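Local coordinates for designed protein (Trypanosoma brucei, PDB 6IEV) that is a designed protein of the thioredoxin family, apparently studied to learn what keeps a fold stable at high temperature, at residues P110-D113 against K114-V117. Numbering follows the deposited sequence.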
ATOM      1  N   PRO A 110      18.864   9.549   4.445  1.00 89.36           N
ATOM      2  CA  PRO A 110      17.788   9.679   3.462  1.00 92.31           C
ATOM      3  C   PRO A 110      17.287   8.295   3.104  1.00 97.66           C
ATOM      4  O   PRO A 110      16.792   8.053   1.994  1.00101.93           O
ATOM      5  CB  PRO A 110      18.478  10.340   2.266  1.00 86.47           C
ATOM      6  CG  PRO A 110      19.895   9.691   2.360  1.00 87.99           C
ATOM      7  CD  PRO A 110      20.138   9.273   3.818  1.00 88.33           C
ATOM      8  N   ASP A 111      17.322   7.375   4.064  1.00 89.93           N
ATOM      9  CA  ASP A 111      16.983   5.995   3.743  1.00 87.20           C
ATOM     10  C   ASP A 111      15.533   5.813   4.172  1.00 81.19           C
ATOM     11  O   ASP A 111      15.231   5.491   5.306  1.00 81.96           O
ATOM     12  CB  ASP A 111      17.934   4.989   4.381  1.00 91.14           C
ATOM     13  CG  ASP A 111      17.819   3.620   3.729  1.00 96.37           C
ATOM     14  OD1 ASP A 111      17.015   3.514   2.778  1.00 90.76           O
ATOM     15  OD2 ASP A 111      18.469   2.664   4.195  1.00 99.40           O
ATOM     16  N   ILE A 112      14.631   6.188   3.270  1.00 77.14           N
ATOM     17  CA  ILE A 112      13.188   6.064   3.436  1.00 81.87           C
ATOM     18  C   ILE A 112      12.721   4.617   3.251  1.00 81.18           C
ATOM     19  O   ILE A 112      11.751   4.211   3.894  1.00 82.85           O
ATOM     20  CB  ILE A 112      12.504   7.108   2.515  1.00 81.80           C
ATOM     21  CG1 ILE A 112      10.966   7.154   2.676  1.00 79.55           C
ATOM     22  CG2 ILE A 112      13.178   7.157   1.138  1.00 76.20           C
ATOM     23  CD1 ILE A 112      10.602   8.125   3.808  1.00 80.62           C
ATOM     24  N   ASP A 113      13.382   3.806   2.404  1.00 78.27           N
ATOM     25  CA  ASP A 113      13.105   2.362   2.523  1.00 77.44           C
ATOM     26  C   ASP A 113      13.271   1.889   3.953  1.00 70.73           C
ATOM     27  O   ASP A 113      12.411   1.175   4.478  1.00 62.64           O
ATOM     28  CB  ASP A 113      14.041   1.464   1.707  1.00 88.14           C
ATOM     29  CG  ASP A 113      13.284   0.375   1.000  1.00107.99           C
ATOM     30  OD1 ASP A 113      12.065   0.276   1.285  1.00114.95           O
ATOM     31  OD2 ASP A 113      13.893  -0.515   0.411  1.00113.33           O
ATOM     32  N   LYS A 114      14.287   2.395   4.646  1.00 61.03           N
ATOM     33  CA  LYS A 114      14.421   2.075   6.050  1.00 53.33           C
ATOM     34  C   LYS A 114      13.239   2.585   6.826  1.00 53.22           C
ATOM     35  O   LYS A 114      12.771   1.930   7.766  1.00 51.88           O
ATOM     36  CB  LYS A 114      15.611   2.802   6.642  1.00 75.45           C
ATOM     37  CG  LYS A 114      16.230   2.208   7.851  1.00 84.98           C
ATOM     38  CD  LYS A 114      17.614   1.689   7.567  1.00 90.35           C
ATOM     39  CE  LYS A 114      18.016   0.468   8.419  1.00 91.59           C
ATOM     40  NZ  LYS A 114      19.446   0.205   7.993  1.00 91.82           N
ATOM     41  N   LEU A 115      12.732   3.747   6.422  1.00 51.76           N
ATOM     42  CA  LEU A 115      11.661   4.368   7.176  1.00 52.99           C
ATOM     43  C   LEU A 115      10.404   3.517   7.123  1.00 39.57           C
ATOM     44  O   LEU A 115       9.806   3.218   8.163  1.00 44.30           O
ATOM     45  CB  LEU A 115      11.398   5.782   6.656  1.00 48.21           C
ATOM     46  CG  LEU A 115      10.187   6.261   7.432  1.00 57.34           C
ATOM     47  CD1 LEU A 115      10.552   6.492   8.910  1.00 52.23           C
ATOM     48  CD2 LEU A 115       9.553   7.488   6.827  1.00 63.45           C
ATOM     49  N   ARG A 116      10.012   3.078   5.926  1.00 44.55           N
ATOM     50  CA  ARG A 116       8.838   2.209   5.819  1.00 42.38           C
ATOM     51  C   ARG A 116       9.033   0.913   6.604  1.00 41.88           C
ATOM     52  O   ARG A 116       8.124   0.465   7.316  1.00 43.40           O
ATOM     53  CB  ARG A 116       8.520   1.934   4.352  1.00 36.21           C
ATOM     54  CG  ARG A 116       7.160   1.274   4.177  1.00 44.33           C
ATOM     55  CD  ARG A 116       6.770   1.226   2.726  1.00 48.85           C
ATOM     56  NE  ARG A 116       5.455   0.611   2.559  1.00 55.59           N
ATOM     57  CZ  ARG A 116       4.742   0.653   1.437  1.00 55.00           C
ATOM     58  NH1 ARG A 116       5.202   1.289   0.368  1.00 57.88           N
ATOM     59  NH2 ARG A 116       3.562   0.054   1.387  1.00 52.76           N
ATOM     60  N   VAL A 117      10.218   0.303   6.502  1.00 47.54           N
ATOM     61  CA  VAL A 117      10.489  -0.928   7.251  1.00 41.59           C
ATOM     62  C   VAL A 117      10.360  -0.677   8.743  1.00 44.37           C
ATOM     63  O   VAL A 117       9.716  -1.444   9.472  1.00 48.02           O
ATOM     64  CB  VAL A 117      11.877  -1.481   6.892  1.00 49.35           C
ATOM     65  CG1 VAL A 117      12.217  -2.638   7.795  1.00 51.19           C
ATOM     66  CG2 VAL A 117      11.917  -1.898   5.431  1.00 55.92           C
TER
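D111 reaches forward to K114 at the start of helix 112-123, where it takes the N-cap position. Its carboxylate crosses the K114 chain at a slant, with D111 CG 3.7 Å from K114 CB. OD1 accepts a weak capping bond from K114 N at 3.5 Å. The other oxygen, OD2, sits 3.6 Å from K114 CD. The lysine chain bends at chi2 and chi3, and its NZ stays 4.6 Å from D111 OD2, too far for a salt bridge.

On another side of the same turn, I112 and L115 meet at an angle through their ends. I112 CD1 and L115 CD2 are only 3.3 Å apart, a tight contact for two methyl groups. I112 CG1 stands anti to the backbone N (chi1 -176°), and the next torsion brings CD1 round to the leucine. Both side chains pack on L60 of helix 53-66 and on F95 of strand 94-99, so this face joins the helix to the thioredoxin core.

The backbone supports the turn. R116 N gives a nearly straight bond to I112 O at 2.9 Å, and V117 N does the same to D113 O at 3.1 Å. V117 CG2 also lies 3.3 Å from D113 O. The extended R116 chain leads away from this turn to the second subunit. There its NE pairs with D111 OD2 and its NH2 with D113 OD2 of that subunit, both salt bridges.

I112 and buried L115 thus form an apolar patch facing L60 and F95. D111 and D113, at the N-terminal end of helix 112-123, would probably interact favourably with the helix dipole, while R116 carries charge pairing across the subunit interface.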